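Local coordinates for protein guanine deaminase (PDB 6OHB) that catalyses the zinc-dependent hydrolytic deamination of guanine to xanthine and ammonia, the step that begins guanine degradation, at residues 81-86 with 138-143; 162-167 with 203-208; 295-300 with 322-327; 271-276 with 369-374; 195-200 with 230-235. One frame throughout, in Å; residues are numbered along the deposited sequence.

Interaction 1 (81-86 with 138-143). With ZN (zinc ion), chain E.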
# COMPACT_ATOMS: atom_id res chain seq x y z
N THR A 81 -7.92 13.22 -9.78
CA THR A 81 -8.64 13.38 -11.04
C THR A 81 -9.75 12.36 -11.28
O THR A 81 -10.40 12.43 -12.33
CB THR A 81 -7.67 13.35 -12.23
OG1 THR A 81 -6.99 12.08 -12.27
CG2 THR A 81 -6.65 14.48 -12.12
N HIS A 82 -10.02 11.44 -10.34
CA HIS A 82 -11.18 10.56 -10.47
C HIS A 82 -11.48 9.95 -9.10
O HIS A 82 -10.68 9.16 -8.59
CB HIS A 82 -10.96 9.46 -11.51
CG HIS A 82 -12.11 8.51 -11.66
ND1 HIS A 82 -13.30 8.87 -12.25
CD2 HIS A 82 -12.26 7.22 -11.28
CE1 HIS A 82 -14.13 7.84 -12.23
NE2 HIS A 82 -13.52 6.83 -11.65
N ILE A 83 -12.62 10.31 -8.52
CA ILE A 83 -13.02 9.79 -7.22
C ILE A 83 -14.55 9.79 -7.17
O ILE A 83 -15.19 10.69 -7.72
CB ILE A 83 -12.38 10.60 -6.07
CG1 ILE A 83 -12.77 10.02 -4.71
CG2 ILE A 83 -12.71 12.08 -6.19
CD1 ILE A 83 -11.99 10.62 -3.55
N HIS A 84 -15.12 8.76 -6.55
CA HIS A 84 -16.57 8.59 -6.44
C HIS A 84 -17.00 9.02 -5.03
O HIS A 84 -16.63 8.38 -4.04
CB HIS A 84 -16.97 7.14 -6.73
CG HIS A 84 -16.70 6.68 -8.14
ND1 HIS A 84 -17.70 6.52 -9.08
CD2 HIS A 84 -15.56 6.26 -8.74
CE1 HIS A 84 -17.18 6.06 -10.21
NE2 HIS A 84 -15.88 5.91 -10.03
N TYR A 85 -17.75 10.12 -4.93
CA TYR A 85 -18.26 10.60 -3.65
C TYR A 85 -19.12 9.59 -2.89
O TYR A 85 -18.88 9.38 -1.69
CB TYR A 85 -18.99 11.93 -3.87
CG TYR A 85 -20.24 12.20 -3.04
CD1 TYR A 85 -20.17 12.31 -1.65
CD2 TYR A 85 -21.48 12.37 -3.65
CE1 TYR A 85 -21.31 12.56 -0.89
CE2 TYR A 85 -22.62 12.63 -2.90
CZ TYR A 85 -22.53 12.72 -1.53
OH TYR A 85 -23.66 12.97 -0.78
N PRO A 86 -20.15 8.95 -3.49
CA PRO A 86 -21.05 8.11 -2.69
C PRO A 86 -20.59 6.66 -2.52
O PRO A 86 -21.40 5.74 -2.67
CB PRO A 86 -22.37 8.17 -3.47
CG PRO A 86 -21.91 8.23 -4.89
CD PRO A 86 -20.62 9.04 -4.89
N ALA A 138 -10.54 18.08 -6.66
CA ALA A 138 -10.91 16.75 -7.12
C ALA A 138 -11.93 16.86 -8.24
O ALA A 138 -12.75 17.78 -8.27
CB ALA A 138 -11.47 15.90 -5.97
N LEU A 139 -11.86 15.91 -9.16
CA LEU A 139 -12.90 15.69 -10.15
C LEU A 139 -13.72 14.50 -9.64
O LEU A 139 -13.20 13.39 -9.54
CB LEU A 139 -12.29 15.43 -11.52
CG LEU A 139 -13.18 14.85 -12.62
CD1 LEU A 139 -14.38 15.75 -12.88
CD2 LEU A 139 -12.38 14.62 -13.89
N VAL A 140 -14.98 14.76 -9.29
CA VAL A 140 -15.74 13.89 -8.40
C VAL A 140 -16.95 13.34 -9.14
O VAL A 140 -17.76 14.11 -9.67
CB VAL A 140 -16.19 14.64 -7.13
CG1 VAL A 140 -16.94 13.69 -6.21
CG2 VAL A 140 -15.01 15.27 -6.42
N PHE A 141 -17.08 12.02 -9.17
CA PHE A 141 -18.33 11.41 -9.58
C PHE A 141 -19.38 11.64 -8.51
O PHE A 141 -19.14 11.38 -7.32
CB PHE A 141 -18.15 9.91 -9.83
CG PHE A 141 -18.18 9.53 -11.28
CD1 PHE A 141 -17.18 9.96 -12.13
CD2 PHE A 141 -19.19 8.73 -11.78
CE1 PHE A 141 -17.19 9.60 -13.46
CE2 PHE A 141 -19.21 8.37 -13.11
CZ PHE A 141 -18.21 8.80 -13.96
N GLY A 142 -20.54 12.14 -8.92
CA GLY A 142 -21.65 12.30 -8.00
C GLY A 142 -22.59 11.11 -7.93
O GLY A 142 -22.18 9.95 -8.02
N THR A 143 -23.87 11.42 -7.77
CA THR A 143 -24.95 10.45 -7.78
C THR A 143 -25.71 10.54 -9.10
O THR A 143 -25.43 11.38 -9.96
CB THR A 143 -25.91 10.73 -6.63
OG1 THR A 143 -26.04 12.16 -6.46
CG2 THR A 143 -25.40 10.13 -5.34
ZN ZN E . -14.49 5.16 -11.08
O HOH W 1 -20.17 7.27 -8.38
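His82 swings its ring to the far side from its own N (chi1 179°) and His84 turns CG beside its N (chi1 -64°), which brings both imidazoles to one zinc ion, each with Phe141 of the next strand against it. Two neighbouring parallel strands of the amidohydrolase TIM barrel meet here, and His82-Ile83-His84 is the HxH metal motif of that family. NE2 of His82 binds the zinc ion at 2.0 Å and NE2 of His84 at 1.9 Å; His237 and Asp327 complete the site. Phe141 packs against both ligands. The His82 ring comes edge-on to its face in an offset T-shaped pair, planes at 76°, whereas the His84 ring lies obliquely beside it with CE1 over one face. Ile83 and Val140 point to the other side of the sheet, side by side, their CG2 atoms 3.9 Å apart. The backbones are tied by Phe141 N to Ile83 O (2.7 Å) and Tyr85 N to Phe141 O (3.0 Å). His82 is steadied in rotation through ND1, which is hydrogen-bonded to NE2 of His235. ND1 of His84 donates to a water in its ring plane, 2.7 Å away, and that water reaches back weakly to Gly142 O.

Interaction 2 (162-167 with 203-208)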
# COMPACT_ATOMS: atom_id res chain seq x y z
N ARG A 162 -12.10 24.47 -4.73
CA ARG A 162 -12.20 24.28 -6.18
C ARG A 162 -12.39 22.80 -6.46
O ARG A 162 -11.47 22.00 -6.28
CB ARG A 162 -10.97 24.81 -6.91
CG ARG A 162 -11.14 24.76 -8.43
CD ARG A 162 -10.11 25.59 -9.18
NE ARG A 162 -10.29 27.04 -9.01
CZ ARG A 162 -11.11 27.79 -9.75
NH1 ARG A 162 -11.83 27.25 -10.72
NH2 ARG A 162 -11.20 29.10 -9.51
N MET A 163 -13.59 22.44 -6.90
CA MET A 163 -13.96 21.05 -7.14
C MET A 163 -14.79 20.96 -8.41
O MET A 163 -15.66 21.80 -8.66
CB MET A 163 -14.76 20.50 -5.95
CG MET A 163 -15.55 19.23 -6.26
SD MET A 163 -16.55 18.67 -4.87
CE MET A 163 -15.27 18.29 -3.67
N ILE A 164 -14.52 19.93 -9.20
CA ILE A 164 -15.33 19.60 -10.36
C ILE A 164 -16.17 18.38 -10.01
O ILE A 164 -15.64 17.35 -9.58
CB ILE A 164 -14.46 19.33 -11.60
CG1 ILE A 164 -13.32 20.34 -11.68
CG2 ILE A 164 -15.31 19.35 -12.87
CD1 ILE A 164 -12.36 20.08 -12.83
N ALA A 165 -17.48 18.49 -10.20
CA ALA A 165 -18.40 17.41 -9.89
C ALA A 165 -19.58 17.48 -10.84
O ALA A 165 -19.77 18.47 -11.56
CB ALA A 165 -18.85 17.47 -8.42
N GLY A 166 -20.38 16.42 -10.84
CA GLY A 166 -21.55 16.38 -11.69
C GLY A 166 -22.42 15.19 -11.35
O GLY A 166 -21.98 14.24 -10.69
N LYS A 167 -23.66 15.26 -11.81
CA LYS A 167 -24.62 14.18 -11.62
C LYS A 167 -24.35 13.04 -12.58
O LYS A 167 -24.06 13.25 -13.76
CB LYS A 167 -26.04 14.71 -11.81
CG LYS A 167 -27.12 13.65 -11.75
CD LYS A 167 -28.40 14.15 -12.39
CE LYS A 167 -28.79 13.30 -13.59
NZ LYS A 167 -29.09 11.90 -13.20
N LEU A 203 -16.99 23.86 -10.21
CA LEU A 203 -17.09 23.58 -11.64
C LEU A 203 -17.91 22.32 -11.84
O LEU A 203 -17.89 21.41 -11.00
CB LEU A 203 -15.70 23.43 -12.28
CG LEU A 203 -14.74 24.61 -12.12
CD1 LEU A 203 -13.30 24.19 -12.41
CD2 LEU A 203 -15.16 25.76 -13.02
N TYR A 204 -18.62 22.25 -12.96
CA TYR A 204 -19.49 21.12 -13.25
C TYR A 204 -18.91 20.25 -14.36
O TYR A 204 -18.32 20.76 -15.32
CB TYR A 204 -20.90 21.58 -13.64
CG TYR A 204 -21.88 20.43 -13.74
CD1 TYR A 204 -21.99 19.68 -14.91
CD2 TYR A 204 -22.69 20.08 -12.67
CE1 TYR A 204 -22.87 18.62 -15.00
CE2 TYR A 204 -23.57 19.03 -12.75
CZ TYR A 204 -23.65 18.30 -13.92
OH TYR A 204 -24.53 17.24 -14.01
N ALA A 205 -19.10 18.94 -14.23
CA ALA A 205 -18.68 17.97 -15.23
C ALA A 205 -19.88 17.16 -15.69
O ALA A 205 -20.59 16.59 -14.86
CB ALA A 205 -17.60 17.04 -14.68
N ILE A 206 -20.12 17.13 -17.00
CA ILE A 206 -21.13 16.24 -17.56
C ILE A 206 -20.63 14.81 -17.39
O ILE A 206 -19.59 14.44 -17.94
CB ILE A 206 -21.42 16.56 -19.03
CG1 ILE A 206 -21.98 17.97 -19.17
CG2 ILE A 206 -22.38 15.53 -19.60
CD1 ILE A 206 -21.42 18.72 -20.35
N THR A 207 -21.36 14.01 -16.62
CA THR A 207 -20.84 12.76 -16.08
C THR A 207 -21.77 11.60 -16.43
O THR A 207 -22.62 11.20 -15.62
CB THR A 207 -20.65 12.87 -14.56
OG1 THR A 207 -19.96 14.09 -14.25
CG2 THR A 207 -19.85 11.72 -14.04
N PRO A 208 -21.65 11.05 -17.64
CA PRO A 208 -22.21 9.72 -17.89
C PRO A 208 -21.29 8.68 -17.28
O PRO A 208 -20.07 8.75 -17.45
CB PRO A 208 -22.25 9.63 -19.42
CG PRO A 208 -21.16 10.57 -19.88
CD PRO A 208 -21.03 11.65 -18.84
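Gly166 lies against the Tyr204 ring with CA 3.9 Å from the ring centroid, a CH-pi contact over the face, and the contact is tight here. The same CA directs a C-H at Ala205 O, 3.3 Å away and nearly straight (172°), an approach open to a residue without a side chain. With chi1 at -171° Tyr204 extends past its own carbonyl carbon, and one face of its ring lies against Ala165 O and Gly166 CA, both toward the rim, while OH accepts a hydrogen bond from Lys167 N at 3.1 Å. A weak second bond joins that OH to Ser189 OG in helix 182-196. Ala205 O is also held by Thr207 OG1, which donates from above the carbonyl plane at 2.6 Å. The strands are parallel neighbours in the TIM barrel, and with helix 182-196 between them they form a beta-alpha-beta unit; Ala205 N to Ala165 O (2.8 Å) and Ala165 N to Leu203 O are among the bonds that join them. Packing is looser at the start of the strands, although it too is buried. Ile164 CG1 lies 3.9 Å from Leu203 CD1, the two side chains crossing at a slant, and Leu203 CD1 touches the edge of the Arg162 guanidinium at NH1 (3.8 Å). The charge of Arg162 is directed elsewhere, to a salt bridge between its NH2 and Glu385.

Interaction 3 (295-300 with 322-327). With ZN (zinc ion), chain E.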
# COMPACT_ATOMS: atom_id res chain seq x y z
N ILE A 295 -6.52 11.59 -19.36
CA ILE A 295 -6.66 10.26 -18.77
C ILE A 295 -6.50 10.38 -17.26
O ILE A 295 -5.60 11.08 -16.78
CB ILE A 295 -5.61 9.28 -19.34
CG1 ILE A 295 -5.79 9.10 -20.85
CG2 ILE A 295 -5.68 7.93 -18.62
CD1 ILE A 295 -4.78 8.17 -21.48
N ALA A 296 -7.36 9.69 -16.52
CA ALA A 296 -7.23 9.57 -15.07
C ALA A 296 -6.64 8.20 -14.74
O ALA A 296 -7.34 7.18 -14.82
CB ALA A 296 -8.57 9.77 -14.37
N PHE A 297 -5.37 8.19 -14.34
CA PHE A 297 -4.64 6.98 -13.95
C PHE A 297 -4.99 6.63 -12.51
O PHE A 297 -4.76 7.43 -11.60
CB PHE A 297 -3.14 7.25 -14.14
CG PHE A 297 -2.23 6.08 -13.82
CD1 PHE A 297 -2.71 4.79 -13.70
CD2 PHE A 297 -0.87 6.31 -13.66
CE1 PHE A 297 -1.84 3.74 -13.41
CE2 PHE A 297 -0.01 5.28 -13.37
CZ PHE A 297 -0.49 3.99 -13.24
N CYS A 298 -5.56 5.43 -12.30
CA CYS A 298 -5.96 4.96 -10.98
C CYS A 298 -5.36 3.59 -10.71
O CYS A 298 -6.02 2.56 -10.93
CB CYS A 298 -7.49 4.87 -10.85
SG CYS A 298 -8.47 6.16 -11.65
N PRO A 299 -4.13 3.53 -10.19
CA PRO A 299 -3.47 2.22 -10.06
C PRO A 299 -4.11 1.31 -9.02
O PRO A 299 -4.16 0.08 -9.22
CB PRO A 299 -2.03 2.58 -9.70
CG PRO A 299 -2.11 3.96 -9.11
CD PRO A 299 -3.22 4.64 -9.87
N THR A 300 -4.61 1.86 -7.91
CA THR A 300 -5.07 1.03 -6.80
C THR A 300 -6.27 0.18 -7.20
O THR A 300 -6.27 -1.05 -7.00
CB THR A 300 -5.41 1.91 -5.60
OG1 THR A 300 -4.24 2.63 -5.19
CG2 THR A 300 -5.89 1.06 -4.43
N VAL A 322 -2.07 13.09 -18.45
CA VAL A 322 -2.43 12.08 -17.46
C VAL A 322 -2.42 12.71 -16.07
O VAL A 322 -1.47 13.42 -15.71
CB VAL A 322 -1.48 10.87 -17.50
CG1 VAL A 322 -1.73 9.94 -16.32
CG2 VAL A 322 -1.64 10.12 -18.81
N GLY A 323 -3.47 12.44 -15.30
CA GLY A 323 -3.51 12.76 -13.89
C GLY A 323 -3.80 11.51 -13.07
O GLY A 323 -4.13 10.45 -13.61
N MET A 324 -3.64 11.64 -11.75
CA MET A 324 -3.83 10.52 -10.83
C MET A 324 -5.21 10.57 -10.18
O MET A 324 -5.66 11.63 -9.74
CB MET A 324 -2.76 10.53 -9.74
CG MET A 324 -1.32 10.51 -10.25
SD MET A 324 -0.90 9.06 -11.23
CE MET A 324 -1.34 7.74 -10.10
N GLY A 325 -5.87 9.42 -10.11
CA GLY A 325 -7.14 9.30 -9.41
C GLY A 325 -7.10 8.14 -8.44
O GLY A 325 -6.36 7.17 -8.62
N THR A 326 -7.88 8.26 -7.38
CA THR A 326 -7.98 7.20 -6.38
C THR A 326 -9.03 6.09 -6.66
O THR A 326 -8.85 4.99 -6.13
CB THR A 326 -8.26 7.79 -4.99
OG1 THR A 326 -9.47 8.57 -5.02
CG2 THR A 326 -7.11 8.67 -4.53
N ASP A 327 -10.03 6.34 -7.52
CA ASP A 327 -11.30 5.58 -7.62
C ASP A 327 -11.74 5.11 -6.24
O ASP A 327 -12.00 3.93 -6.02
CB ASP A 327 -11.30 4.41 -8.64
CG ASP A 327 -12.62 4.42 -9.50
OD1 ASP A 327 -13.52 5.13 -9.14
OD2 ASP A 327 -12.92 3.79 -10.51
ZN ZN E . -14.49 5.16 -11.08
O HOH W 2 -5.77 4.60 -7.71
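Phe297 and Met324 run side by side on the same face of two parallel strands and point the same way. Met324 is bent at chi2 (-60°) and again at chi3, which curls its thioether back beside the aromatic ring: SD sits 4.7 Å from the centroid of the Phe297 ring, approaching obliquely, 53° off the ring normal, in a Met-aromatic contact. The methyl group CE then meets CD of Pro299 at 3.6 Å, the two side chains crossing at about a right angle, while Pro299 CD lies over one face of the Phe297 ring, offset toward the rim. At the base of the side chain, Phe297 CB meets Val322 CG1 (3.7 Å). The pairing runs one residue further, to Cys298 and Gly325. Cys298, at the N-cap of helix 299-304, lays SG beside the peptide of Gly325, 3.8 Å from its O, where glycine leaves room for the sulfur. A water links the start of that helix to segment 322-327, accepting from Thr300 N and donating to Gly325 O at 2.8 Å. The carboxylate of Asp327 binds the zinc ion through both OD1 and OD2, each at 2.2 Å; OD2 has a weak hydrogen bond to NE2 of His276. An aspartate just past the last strand of the barrel, binding zinc alongside His82, His84 and His237, is characteristic of the mononuclear metal site of amidohydrolase-superfamily deaminases.

Interaction 4 (271-276 with 369-374)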
# COMPACT_ATOMS: atom_id res chain seq x y z
N ASN A 271 -10.73 19.33 -21.47
CA ASN A 271 -11.52 19.14 -20.25
C ASN A 271 -12.48 17.96 -20.37
O ASN A 271 -13.58 17.96 -19.79
CB ASN A 271 -12.26 20.42 -19.86
CG ASN A 271 -11.31 21.58 -19.61
OD1 ASN A 271 -10.10 21.38 -19.47
ND2 ASN A 271 -11.85 22.79 -19.55
N CYS A 272 -12.08 16.94 -21.12
CA CYS A 272 -12.76 15.66 -21.13
C CYS A 272 -11.80 14.63 -20.54
O CYS A 272 -10.72 14.40 -21.10
CB CYS A 272 -13.19 15.26 -22.54
SG CYS A 272 -14.13 16.55 -23.43
N VAL A 273 -12.20 14.02 -19.43
CA VAL A 273 -11.33 13.14 -18.65
C VAL A 273 -11.92 11.74 -18.65
O VAL A 273 -13.08 11.53 -18.24
CB VAL A 273 -11.14 13.65 -17.20
CG1 VAL A 273 -10.21 12.71 -16.44
CG2 VAL A 273 -10.58 15.07 -17.21
N PHE A 274 -11.10 10.78 -19.06
CA PHE A 274 -11.50 9.38 -19.18
C PHE A 274 -10.72 8.57 -18.16
O PHE A 274 -9.48 8.53 -18.20
CB PHE A 274 -11.25 8.87 -20.60
CG PHE A 274 -12.01 9.64 -21.65
CD1 PHE A 274 -13.33 9.35 -21.92
CD2 PHE A 274 -11.40 10.67 -22.36
CE1 PHE A 274 -14.04 10.06 -22.87
CE2 PHE A 274 -12.10 11.38 -23.32
CZ PHE A 274 -13.42 11.08 -23.57
N ALA A 275 -11.45 7.96 -17.24
CA ALA A 275 -10.85 7.18 -16.16
C ALA A 275 -10.41 5.81 -16.66
O ALA A 275 -11.09 5.18 -17.48
CB ALA A 275 -11.84 7.02 -15.01
N HIS A 276 -9.24 5.38 -16.17
CA HIS A 276 -8.66 4.05 -16.29
C HIS A 276 -7.85 3.89 -17.57
O HIS A 276 -6.61 3.96 -17.52
CB HIS A 276 -9.73 2.96 -16.17
CG HIS A 276 -10.48 3.02 -14.87
ND1 HIS A 276 -9.88 2.80 -13.65
CD2 HIS A 276 -11.79 3.29 -14.61
CE1 HIS A 276 -10.78 2.92 -12.69
NE2 HIS A 276 -11.95 3.22 -13.25
N LYS A 369 -3.02 20.24 -14.82
CA LYS A 369 -2.95 20.34 -16.27
C LYS A 369 -3.92 19.37 -16.95
O LYS A 369 -4.58 19.73 -17.92
CB LYS A 369 -1.52 20.09 -16.74
CG LYS A 369 -1.38 19.93 -18.23
CD LYS A 369 -1.30 21.27 -18.92
CE LYS A 369 -0.76 21.10 -20.33
NZ LYS A 369 0.37 20.12 -20.36
N SER A 370 -3.99 18.13 -16.45
CA SER A 370 -4.93 17.18 -17.03
C SER A 370 -6.37 17.65 -16.86
O SER A 370 -7.23 17.36 -17.70
CB SER A 370 -4.75 15.78 -16.41
OG SER A 370 -5.49 15.65 -15.21
N LEU A 371 -6.66 18.39 -15.79
CA LEU A 371 -7.98 18.96 -15.57
C LEU A 371 -8.14 20.33 -16.22
O LEU A 371 -9.21 20.93 -16.11
CB LEU A 371 -8.28 19.05 -14.08
CG LEU A 371 -8.31 17.70 -13.36
CD1 LEU A 371 -8.81 17.84 -11.93
CD2 LEU A 371 -9.15 16.68 -14.14
N GLY A 372 -7.10 20.84 -16.88
CA GLY A 372 -7.16 22.17 -17.47
C GLY A 372 -7.23 23.30 -16.47
O GLY A 372 -7.83 24.34 -16.76
N LEU A 373 -6.62 23.13 -15.29
CA LEU A 373 -6.64 24.15 -14.25
C LEU A 373 -5.25 24.61 -13.86
O LEU A 373 -5.10 25.29 -12.84
CB LEU A 373 -7.37 23.63 -13.00
CG LEU A 373 -8.84 23.23 -13.10
CD1 LEU A 373 -9.28 22.54 -11.82
CD2 LEU A 373 -9.70 24.45 -13.38
N ASP A 374 -4.22 24.25 -14.64
CA ASP A 374 -2.84 24.60 -14.31
C ASP A 374 -2.59 26.11 -14.35
O ASP A 374 -1.55 26.55 -13.85
CB ASP A 374 -1.87 23.89 -15.25
CG ASP A 374 -2.17 24.15 -16.71
OD1 ASP A 374 -3.28 23.79 -17.16
OD2 ASP A 374 -1.29 24.71 -17.40
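Val273 and Leu371 touch through single methyl groups, CG2 of the valine lying 3.7 Å from CD2 of the leucine. The first torsion of Val273 (chi1 -179°) sends CG1 off beside the carbonyl carbon and leaves CG2 on the side where the leucine arrives; that methyl also comes within 4.1 Å of Ser370 O. Leu371 starts out pointing away from the strand, but CG stands beside its backbone N (chi1 -62°); chi2 near 180° extends CD1, and the other branch, CD2, meets the valine, the two side chains crossing at a slant. Asn271 takes the same kind of first torsion (chi1 -60°) and lays the oxygen end of its amide, as modelled, against the turn that follows the helix: OD1 is 3.5 Å from Leu371 O and 3.6 Å from Gly372 CA. No hydrogen bond joins the two segments. Gly372 closes the helix in a Schellman motif, with positive phi and its N bonded to Lys369 O at 2.9 Å, and the lack of a side chain leaves room for OD1 of Asn271 beside its CA. Two carbonyls at this helix end are held from the barrel, Ser370 O by Ser294 OG and Leu371 O by Trp233 NE1. The end of helix 365-370 thus closes over the barrel interior near the start of strand 272-274, itself set between strands 233-238 and 294-297, with Leu371 also resting on strands 73-84 and 135-141.

Interaction 5 (195-200 with 230-235)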
# COMPACT_ATOMS: atom_id res chain seq x y z
N ARG A 195 -26.99 26.08 -11.41
CA ARG A 195 -26.85 26.45 -10.01
C ARG A 195 -25.40 26.50 -9.54
O ARG A 195 -25.06 27.35 -8.70
CB ARG A 195 -27.63 25.49 -9.11
CG ARG A 195 -27.53 25.80 -7.63
CD ARG A 195 -28.44 24.91 -6.80
N TRP A 196 -24.53 25.65 -10.09
CA TRP A 196 -23.22 25.44 -9.50
C TRP A 196 -22.05 25.71 -10.42
O TRP A 196 -20.96 25.99 -9.93
CB TRP A 196 -23.09 23.99 -8.99
CG TRP A 196 -24.02 23.63 -7.86
CD1 TRP A 196 -25.03 22.72 -7.90
CD2 TRP A 196 -24.01 24.16 -6.53
NE1 TRP A 196 -25.66 22.65 -6.68
CE2 TRP A 196 -25.06 23.53 -5.82
CE3 TRP A 196 -23.23 25.11 -5.86
CZ2 TRP A 196 -25.34 23.82 -4.49
CZ3 TRP A 196 -23.51 25.39 -4.54
CH2 TRP A 196 -24.56 24.75 -3.86
N HIS A 197 -22.22 25.61 -11.74
CA HIS A 197 -21.09 25.82 -12.63
C HIS A 197 -20.60 27.26 -12.51
O HIS A 197 -21.38 28.21 -12.66
CB HIS A 197 -21.46 25.48 -14.07
CG HIS A 197 -20.29 25.51 -15.01
ND1 HIS A 197 -19.13 24.80 -14.77
CD2 HIS A 197 -20.09 26.17 -16.17
CE1 HIS A 197 -18.27 25.02 -15.75
NE2 HIS A 197 -18.83 25.85 -16.62
N LYS A 198 -19.31 27.41 -12.24
CA LYS A 198 -18.68 28.71 -11.97
C LYS A 198 -19.33 29.44 -10.79
O LYS A 198 -19.27 30.67 -10.70
CB LYS A 198 -18.68 29.60 -13.22
CG LYS A 198 -17.89 29.02 -14.40
CD LYS A 198 -17.13 30.10 -15.16
CE LYS A 198 -18.06 31.15 -15.77
NZ LYS A 198 -18.63 30.72 -17.08
N ASN A 199 -19.91 28.69 -9.86
CA ASN A 199 -20.35 29.25 -8.58
C ASN A 199 -19.15 29.25 -7.64
O ASN A 199 -18.77 28.22 -7.08
CB ASN A 199 -21.52 28.45 -8.01
CG ASN A 199 -22.08 29.05 -6.72
OD1 ASN A 199 -21.41 29.82 -6.03
ND2 ASN A 199 -23.31 28.68 -6.40
N GLY A 200 -18.54 30.42 -7.46
CA GLY A 200 -17.29 30.48 -6.74
C GLY A 200 -16.21 29.75 -7.52
O GLY A 200 -16.02 29.98 -8.72
N PRO A 230 -20.00 24.86 -23.33
CA PRO A 230 -18.70 24.33 -23.78
C PRO A 230 -17.62 24.41 -22.72
O PRO A 230 -16.59 23.74 -22.88
CB PRO A 230 -18.36 25.21 -24.99
CG PRO A 230 -19.62 25.96 -25.33
CD PRO A 230 -20.39 26.08 -24.06
N ASP A 231 -17.80 25.19 -21.66
CA ASP A 231 -16.78 25.31 -20.63
C ASP A 231 -17.07 24.42 -19.42
O ASP A 231 -16.42 24.59 -18.38
CB ASP A 231 -16.61 26.78 -20.20
CG ASP A 231 -17.81 27.33 -19.45
OD1 ASP A 231 -18.92 26.78 -19.56
OD2 ASP A 231 -17.63 28.34 -18.74
N THR A 232 -18.01 23.49 -19.53
CA THR A 232 -18.12 22.49 -18.49
C THR A 232 -17.14 21.35 -18.76
O THR A 232 -16.53 21.26 -19.83
CB THR A 232 -19.55 21.93 -18.40
OG1 THR A 232 -19.98 21.47 -19.69
CG2 THR A 232 -20.51 22.97 -17.86
N TRP A 233 -16.98 20.48 -17.78
CA TRP A 233 -16.11 19.34 -17.96
C TRP A 233 -16.92 18.14 -18.45
O TRP A 233 -18.15 18.11 -18.35
CB TRP A 233 -15.39 19.01 -16.65
CG TRP A 233 -14.11 19.80 -16.49
CD1 TRP A 233 -12.85 19.30 -16.47
CD2 TRP A 233 -13.99 21.22 -16.34
NE1 TRP A 233 -11.94 20.32 -16.32
CE2 TRP A 233 -12.62 21.51 -16.25
CE3 TRP A 233 -14.91 22.28 -16.29
CZ2 TRP A 233 -12.14 22.82 -16.10
CZ3 TRP A 233 -14.43 23.58 -16.15
CH2 TRP A 233 -13.06 23.83 -16.05
N VAL A 234 -16.21 17.17 -19.02
CA VAL A 234 -16.77 15.87 -19.35
C VAL A 234 -15.96 14.84 -18.58
O VAL A 234 -14.73 14.93 -18.52
CB VAL A 234 -16.72 15.58 -20.86
CG1 VAL A 234 -17.18 14.16 -21.15
CG2 VAL A 234 -17.56 16.60 -21.63
N HIS A 235 -16.63 13.86 -17.98
CA HIS A 235 -15.97 12.92 -17.09
C HIS A 235 -16.63 11.56 -17.21
O HIS A 235 -17.82 11.43 -16.90
CB HIS A 235 -16.04 13.44 -15.65
CG HIS A 235 -15.26 12.62 -14.67
ND1 HIS A 235 -15.53 12.62 -13.32
CD2 HIS A 235 -14.22 11.77 -14.85
CE1 HIS A 235 -14.68 11.81 -12.70
NE2 HIS A 235 -13.87 11.29 -13.61
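His197 and Lys198 both reach Asp231 from a type II beta turn, Trp196 to Asn199, that ends helix 182-196 and leads towards the next strand of the TIM barrel; Asp231 lies just before strand 233-238. The polar contacts divide the carboxylate between them. Lys198 NZ forms a salt bridge with OD2 of Asp231 at 3.1 Å, meeting that oxygen nearly along its C-O axis. His197 NE2 donates a weak hydrogen bond to OD1 of Asp231, also at 3.1 Å, and ring and carboxylate planes stand almost perpendicular (89°). ND1 of the same ring is hydrogen-bonded to the backbone N of Tyr204, so the imidazole has a partner at both nitrogens, which should limit its rotation. The salt bridge lies towards the surface, where Lys198 and Asp231 also touch a crystal neighbour. Contacts to the ring faces come next. A fully extended chi1 (-172°) carries the His197 ring to Thr232, whose CG2 sits 3.5 Å from the centroid and only 8° off the normal, a well-centred CH-pi contact. Lys198 CG lies over the opposite face, so the imidazole is sandwiched between two aliphatic groups. Within the turn Asn199 N bonds Trp196 O (2.9 Å), and Asn199 ND2 reaches back to Arg195 O in the helix. Deeper in, two ring edges meet, His197 CE1 lying 4.1 Å from Trp233 CZ3.

In the fold
Interactions 1, 2 and 3 each join neighbouring parallel strands of the TIM barrel, whereas interactions 4 and 5 pack the ends of helices 365-370 and 182-196 against the starts of strands. Interaction 1 precedes the rest along the chain. Its strand 135-141 neighbours strand 164-169 of interaction 2, the centres of the two interactions about 8 Å apart. Interactions 2 and 5, centres about 6 Å apart, alternate along the chain; interaction 3 is nested inside the loop closed by interaction 4. Interactions 3 and 5 are farthest apart, about 21 Å between centres. The barrel closes where Thr81 bonds Met324, bringing His82 and His84 of the first strand and Asp327, just past the last, to one zinc ion.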